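PDB 3BZW: putative lipase from Bacteroides thetaiotaomicron VPI-5482, which probably hydrolyses ester bonds of lipids, perhaps as a lysophospholipase, as a member of the GDSL (SGNH) hydrolases. Local coordinates for residues Ser35-Asn40 with Leu93-Thr98; Tyr64-Arg69 with Val74-Glu79. All coordinates share one frame; numbering follows the deposited sequence.

Overall arrangement
Both contacts lie near the probable active site of a GDSL-type hydrolase, whose central parallel sheet contributes the strands leading into them. Contact 1 is wholly buried: the loop after strand 28-33 meets the neighbouring strand 91-95 through Ile36 and the Thr37 hydroxyl against Phe95, and one bridging water. Contact 2, partly buried, joins the loop after strand 60-63, the outermost strand on that side, to helix 74-85, and its chemistry is polar, with two arginines and a glutamine gathered round Asp73. Contacts 1 and 2 have centres about 8 Å apart. Asp38 OD2 and Ser67 N, 2.9 Å apart, tie the two loops together, and each loop gives a backbone N-H to the same acetate.

Contact 1. Residues Ser35-Asn40 with Leu93-Thr98; sequences SITDPN and LVFMGT. With ACT (acetate ion), chain G.
In the GDSL-type active-site region of an SGNH hydrolase, the loop following strand 28-33 sets Ile36 and Thr37 against Phe95 on the adjacent parallel strand 91-95. Ser35 falls at the serine of the Gly-Asp-Ser family motif and is thus probably the nucleophile, while Gly97 and Thr98 open the Gly-Thr-Asn-Asp block. The backbones stay well apart, with 7.7 Å between Thr37 CA and Phe95 CA, and side chains and a water bridge the interval. The Phe95 ring swings toward the loop because its CG lies anti to the backbone N (chi1 -170°). The methyl branch of Ile36 comes to this ring obliquely, CG2 lying 3.8 Å from Phe95 CE1. Thr37 also comes in at a slant, its OG1 3.9 Å from Phe95 CD1. That hydroxyl donates to a buried water at 2.7 Å from Thr37 OG1, and the water in turn donates to Phe95 O at 2.8 Å, so the strand carbonyl is satisfied through a solvent bridge; Tyr49 OH is a second partner of Thr37 OG1. Met251 of helix 245-258 packs on both Ile36 and Phe95, and Phe216 makes an edge-to-face contact with the Phe95 ring. Further along the loop, Asp38 forms an Asx turn in which Asn40 N reaches Asp38 OD1 at 2.8 Å from above the carboxylate plane. An acetate, probably from the crystallisation liquor, occupies what is likely the oxyanion hole: besides Ser35 N it is bound by Gly68 N and Asn99 ND2, and His242 NE2 also holds it. Ser35 N donates to acetate OXT at 3.1 Å (N-H...O 158°), and Thr98 CG2 touches the acetate CH3 at 3.5 Å.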
loop_
_atom_site.group_PDB
_atom_site.type_symbol
_atom_site.label_atom_id
_atom_site.label_comp_id
_atom_site.label_asym_id
_atom_site.label_seq_id
_atom_site.Cartn_x
_atom_site.Cartn_y
_atom_site.Cartn_z
ATOM N N SER A 35 -32.017 13.905 22.285
ATOM C CA SER A 35 -32.469 15.295 22.328
ATOM C C SER A 35 -32.693 15.939 20.964
ATOM O O SER A 35 -33.542 16.822 20.821
ATOM C CB SER A 35 -31.486 16.145 23.138
ATOM O OG SER A 35 -31.903 17.495 23.189
ATOM N N ILE A 36 -31.940 15.509 19.961
ATOM C CA ILE A 36 -32.089 16.086 18.632
ATOM C C ILE A 36 -33.451 15.712 18.040
ATOM O O ILE A 36 -33.920 16.331 17.084
ATOM C CB ILE A 36 -30.914 15.651 17.719
ATOM C CG1 ILE A 36 -29.611 16.238 18.282
ATOM C CG2 ILE A 36 -31.136 16.133 16.288
ATOM C CD1 ILE A 36 -28.377 16.001 17.431
ATOM N N THR A 37 -34.093 14.717 18.643
ATOM C CA THR A 37 -35.412 14.259 18.214
ATOM C C THR A 37 -36.485 14.675 19.238
ATOM O O THR A 37 -37.650 14.882 18.887
ATOM C CB THR A 37 -35.417 12.718 18.040
ATOM O OG1 THR A 37 -34.656 12.370 16.873
ATOM C CG2 THR A 37 -36.836 12.190 17.897
ATOM N N ASP A 38 -36.070 14.804 20.497
ATOM C CA ASP A 38 -36.949 15.187 21.610
ATOM C C ASP A 38 -37.687 16.504 21.339
ATOM O O ASP A 38 -37.067 17.528 21.044
ATOM C CB ASP A 38 -36.106 15.333 22.882
ATOM C CG ASP A 38 -36.938 15.464 24.152
ATOM O OD1 ASP A 38 -38.124 15.862 24.084
ATOM O OD2 ASP A 38 -36.381 15.180 25.232
ATOM N N PRO A 39 -39.026 16.496 21.439
ATOM C CA PRO A 39 -39.801 17.721 21.201
ATOM C C PRO A 39 -39.437 18.818 22.202
ATOM O O PRO A 39 -39.590 20.006 21.919
ATOM C CB PRO A 39 -41.248 17.255 21.381
ATOM C CG PRO A 39 -41.192 15.805 21.001
ATOM C CD PRO A 39 -39.920 15.346 21.660
ATOM N N ASN A 40 -38.950 18.406 23.369
ATOM C CA ASN A 40 -38.590 19.330 24.442
ATOM C C ASN A 40 -37.240 20.031 24.316
ATOM O O ASN A 40 -36.919 20.895 25.134
ATOM C CB ASN A 40 -38.624 18.596 25.784
ATOM C CG ASN A 40 -40.017 18.171 26.182
ATOM O OD1 ASN A 40 -40.190 17.306 27.042
ATOM N ND2 ASN A 40 -41.023 18.779 25.566
ATOM N N LEU A 93 -37.832 5.296 12.318
ATOM C CA LEU A 93 -36.514 5.881 12.121
ATOM C C LEU A 93 -35.789 5.866 13.462
ATOM O O LEU A 93 -36.361 6.239 14.493
ATOM C CB LEU A 93 -36.612 7.324 11.617
ATOM C CG LEU A 93 -37.237 7.585 10.246
ATOM C CD1 LEU A 93 -37.067 9.059 9.900
ATOM C CD2 LEU A 93 -36.572 6.720 9.186
ATOM N N VAL A 94 -34.536 5.423 13.448
ATOM C CA VAL A 94 -33.729 5.366 14.659
ATOM C C VAL A 94 -32.526 6.282 14.444
ATOM O O VAL A 94 -31.660 6.000 13.621
ATOM C CB VAL A 94 -33.246 3.930 14.937
ATOM C CG1 VAL A 94 -32.538 3.872 16.283
ATOM C CG2 VAL A 94 -34.436 2.967 14.912
ATOM N N PHE A 95 -32.495 7.377 15.196
ATOM C CA PHE A 95 -31.453 8.401 15.106
ATOM C C PHE A 95 -30.813 8.441 16.495
ATOM O O PHE A 95 -31.201 9.244 17.337
ATOM C CB PHE A 95 -32.151 9.726 14.773
ATOM C CG PHE A 95 -31.230 10.848 14.398
ATOM C CD1 PHE A 95 -31.725 12.147 14.295
ATOM C CD2 PHE A 95 -29.887 10.622 14.126
ATOM C CE1 PHE A 95 -30.895 13.202 13.929
ATOM C CE2 PHE A 95 -29.046 11.676 13.757
ATOM C CZ PHE A 95 -29.553 12.963 13.660
HETATM N N MSE A 96 -29.816 7.587 16.720
HETATM C CA MSE A 96 -29.209 7.470 18.044
HETATM C C MSE A 96 -27.713 7.152 18.034
HETATM O O MSE A 96 -27.198 6.586 17.074
HETATM C CB MSE A 96 -29.938 6.344 18.787
HETATM C CG MSE A 96 -29.576 6.164 20.248
HETATM SE SE MSE A 96 -30.580 7.361 21.356
HETATM C CE MSE A 96 -32.170 6.265 21.609
ATOM N N GLY A 97 -27.019 7.509 19.115
ATOM C CA GLY A 97 -25.606 7.189 19.200
ATOM C C GLY A 97 -24.646 8.275 19.635
ATOM O O GLY A 97 -23.591 7.978 20.199
ATOM N N THR A 98 -24.991 9.532 19.393
ATOM C CA THR A 98 -24.083 10.606 19.771
ATOM C C THR A 98 -23.827 10.630 21.283
ATOM O O THR A 98 -22.742 11.007 21.729
ATOM C CB THR A 98 -24.602 11.979 19.272
ATOM O OG1 THR A 98 -23.486 12.857 19.079
ATOM C CG2 THR A 98 -25.565 12.603 20.273
HETATM C C ACT G . -28.558 14.741 23.332
HETATM O O ACT G . -28.242 15.707 24.003
HETATM O OXT ACT G . -29.343 13.922 23.779
HETATM C CH3 ACT G . -27.993 14.566 21.945
HETATM O O HOH W 1 -32.129 11.804 17.790
#

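Contact 2. Residues Tyr64-Arg69 with Val74-Glu79; sequences YGISGR and VPRQAE. With ACT (acetate ion), chain G.
Arg69 and Arg76 meet at about a right angle, their guanidinium planes 83° apart, with Arg76 NH2 at the edge of the Arg69 group, 2.9 Å from Arg69 NH1. The closeness of these two like charges is probably eased by Asp73, which forms salt bridges with Arg69 NH1 through OD2 and with Arg76 NE through OD1. Ile66 packs against both: its CG2 lies 3.9 Å over the centre of one face of the Arg69 guanidinium, and its CD1 is 3.4 Å from Arg76 NH2. A bend at chi3 (72°) turns the Arg76 tip back toward the loop, where NH2 donates to a water that in turn donates to Tyr64 O. In this SGNH fold the loop 64-69 carries a type II turn from Ile66 to Arg69, and Gly68, at its third position with positive phi, gives its N to acetate OXT at 2.7 Å, as expected of the family's oxyanion-hole glycine. Gln77 extends from helix 74-85 alongside the Tyr64 backbone, its OE1 3.2 Å from Tyr64 O, two acceptors that do not bond. Its amide is held at both ends, OE1 by Gly33 N and NE2 by Asp73 OD2; a leucine here would probably leave Gly33 N without its acceptor and Asp73 short of one donor. Over one face of the Tyr64 ring, toward the rim, lies Gln77 O, 4.1 Å above the plane.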
loop_
_atom_site.group_PDB
_atom_site.type_symbol
_atom_site.label_atom_id
_atom_site.label_comp_id
_atom_site.label_asym_id
_atom_site.label_seq_id
_atom_site.Cartn_x
_atom_site.Cartn_y
_atom_site.Cartn_z
ATOM N N TYR A 64 -40.488 9.360 20.319
ATOM C CA TYR A 64 -40.065 8.781 21.582
ATOM C C TYR A 64 -38.673 9.219 22.016
ATOM O O TYR A 64 -38.228 8.897 23.117
ATOM C CB TYR A 64 -40.161 7.254 21.484
ATOM C CG TYR A 64 -41.602 6.817 21.417
ATOM C CD1 TYR A 64 -42.358 6.684 22.580
ATOM C CD2 TYR A 64 -42.248 6.666 20.193
ATOM C CE1 TYR A 64 -43.723 6.423 22.525
ATOM C CE2 TYR A 64 -43.615 6.404 20.127
ATOM C CZ TYR A 64 -44.345 6.288 21.297
ATOM O OH TYR A 64 -45.705 6.069 21.240
ATOM N N GLY A 65 -37.995 9.974 21.156
ATOM C CA GLY A 65 -36.664 10.446 21.496
ATOM C C GLY A 65 -36.675 11.296 22.753
ATOM O O GLY A 65 -37.562 12.125 22.951
ATOM N N ILE A 66 -35.683 11.090 23.610
ATOM C CA ILE A 66 -35.579 11.841 24.853
ATOM C C ILE A 66 -34.146 12.314 25.063
ATOM O O ILE A 66 -33.195 11.577 24.802
ATOM C CB ILE A 66 -36.014 10.978 26.054
ATOM C CG1 ILE A 66 -37.518 10.695 25.958
ATOM C CG2 ILE A 66 -35.677 11.690 27.362
ATOM C CD1 ILE A 66 -38.016 9.665 26.954
ATOM N N SER A 67 -34.007 13.544 25.542
ATOM C CA SER A 67 -32.702 14.135 25.787
ATOM C C SER A 67 -31.764 13.235 26.582
ATOM O O SER A 67 -32.145 12.677 27.614
ATOM C CB SER A 67 -32.866 15.469 26.515
ATOM O OG SER A 67 -33.621 16.375 25.727
ATOM N N GLY A 68 -30.542 13.090 26.076
ATOM C CA GLY A 68 -29.531 12.289 26.745
ATOM C C GLY A 68 -29.563 10.777 26.601
ATOM O O GLY A 68 -28.661 10.102 27.101
ATOM N N ARG A 69 -30.567 10.227 25.926
ATOM C CA ARG A 69 -30.634 8.776 25.785
ATOM C C ARG A 69 -29.583 8.211 24.836
ATOM O O ARG A 69 -29.104 8.896 23.925
ATOM C CB ARG A 69 -32.041 8.346 25.350
ATOM C CG ARG A 69 -33.108 8.665 26.398
ATOM C CD ARG A 69 -32.779 7.984 27.726
ATOM N NE ARG A 69 -33.552 8.519 28.847
ATOM C CZ ARG A 69 -34.818 8.208 29.114
ATOM N NH1 ARG A 69 -35.475 7.350 28.343
ATOM N NH2 ARG A 69 -35.427 8.753 30.160
ATOM N N VAL A 74 -33.026 2.070 23.060
ATOM C CA VAL A 74 -33.792 1.764 21.851
ATOM C C VAL A 74 -34.910 0.742 22.085
ATOM O O VAL A 74 -36.026 0.926 21.606
ATOM C CB VAL A 74 -32.862 1.290 20.708
ATOM C CG1 VAL A 74 -33.685 0.738 19.539
ATOM C CG2 VAL A 74 -32.011 2.467 20.229
ATOM N N PRO A 75 -34.625 -0.354 22.812
ATOM C CA PRO A 75 -35.679 -1.344 23.061
ATOM C C PRO A 75 -36.872 -0.742 23.811
ATOM O O PRO A 75 -38.025 -1.000 23.464
ATOM C CB PRO A 75 -34.957 -2.413 23.883
ATOM C CG PRO A 75 -33.575 -2.380 23.299
ATOM C CD PRO A 75 -33.307 -0.888 23.207
ATOM N N ARG A 76 -36.592 0.056 24.839
ATOM C CA ARG A 76 -37.655 0.678 25.629
ATOM C C ARG A 76 -38.511 1.608 24.776
ATOM O O ARG A 76 -39.737 1.617 24.894
ATOM C CB ARG A 76 -37.074 1.483 26.791
ATOM C CG ARG A 76 -38.138 2.115 27.686
ATOM C CD ARG A 76 -37.543 3.186 28.597
ATOM N NE ARG A 76 -37.173 4.387 27.849
ATOM C CZ ARG A 76 -38.042 5.280 27.386
ATOM N NH1 ARG A 76 -39.342 5.120 27.596
ATOM N NH2 ARG A 76 -37.613 6.327 26.699
ATOM N N GLN A 77 -37.867 2.400 23.926
ATOM C CA GLN A 77 -38.612 3.310 23.069
ATOM C C GLN A 77 -39.418 2.523 22.036
ATOM O O GLN A 77 -40.548 2.885 21.719
ATOM C CB GLN A 77 -37.663 4.296 22.376
ATOM C CG GLN A 77 -37.143 5.407 23.300
ATOM C CD GLN A 77 -36.288 6.432 22.566
ATOM O OE1 GLN A 77 -36.567 6.780 21.418
ATOM N NE2 GLN A 77 -35.254 6.938 23.237
ATOM N N ALA A 78 -38.839 1.442 21.520
ATOM C CA ALA A 78 -39.531 0.618 20.531
ATOM C C ALA A 78 -40.739 -0.052 21.179
ATOM O O ALA A 78 -41.805 -0.154 20.575
ATOM C CB ALA A 78 -38.585 -0.439 19.970
ATOM N N GLU A 79 -40.558 -0.510 22.412
ATOM C CA GLU A 79 -41.631 -1.167 23.154
ATOM C C GLU A 79 -42.779 -0.205 23.432
ATOM O O GLU A 79 -43.948 -0.582 23.338
ATOM C CB GLU A 79 -41.094 -1.723 24.476
ATOM C CG GLU A 79 -40.369 -3.052 24.348
ATOM C CD GLU A 79 -39.455 -3.333 25.527
ATOM O OE1 GLU A 79 -39.811 -2.955 26.664
ATOM O OE2 GLU A 79 -38.383 -3.942 25.316
HETATM C C ACT G . -28.558 14.741 23.332
HETATM O O ACT G . -28.242 15.707 24.003
HETATM O OXT ACT G . -29.343 13.922 23.779
HETATM C CH3 ACT G . -27.993 14.566 21.945
HETATM O O HOH W 2 -39.593 7.453 25.115
#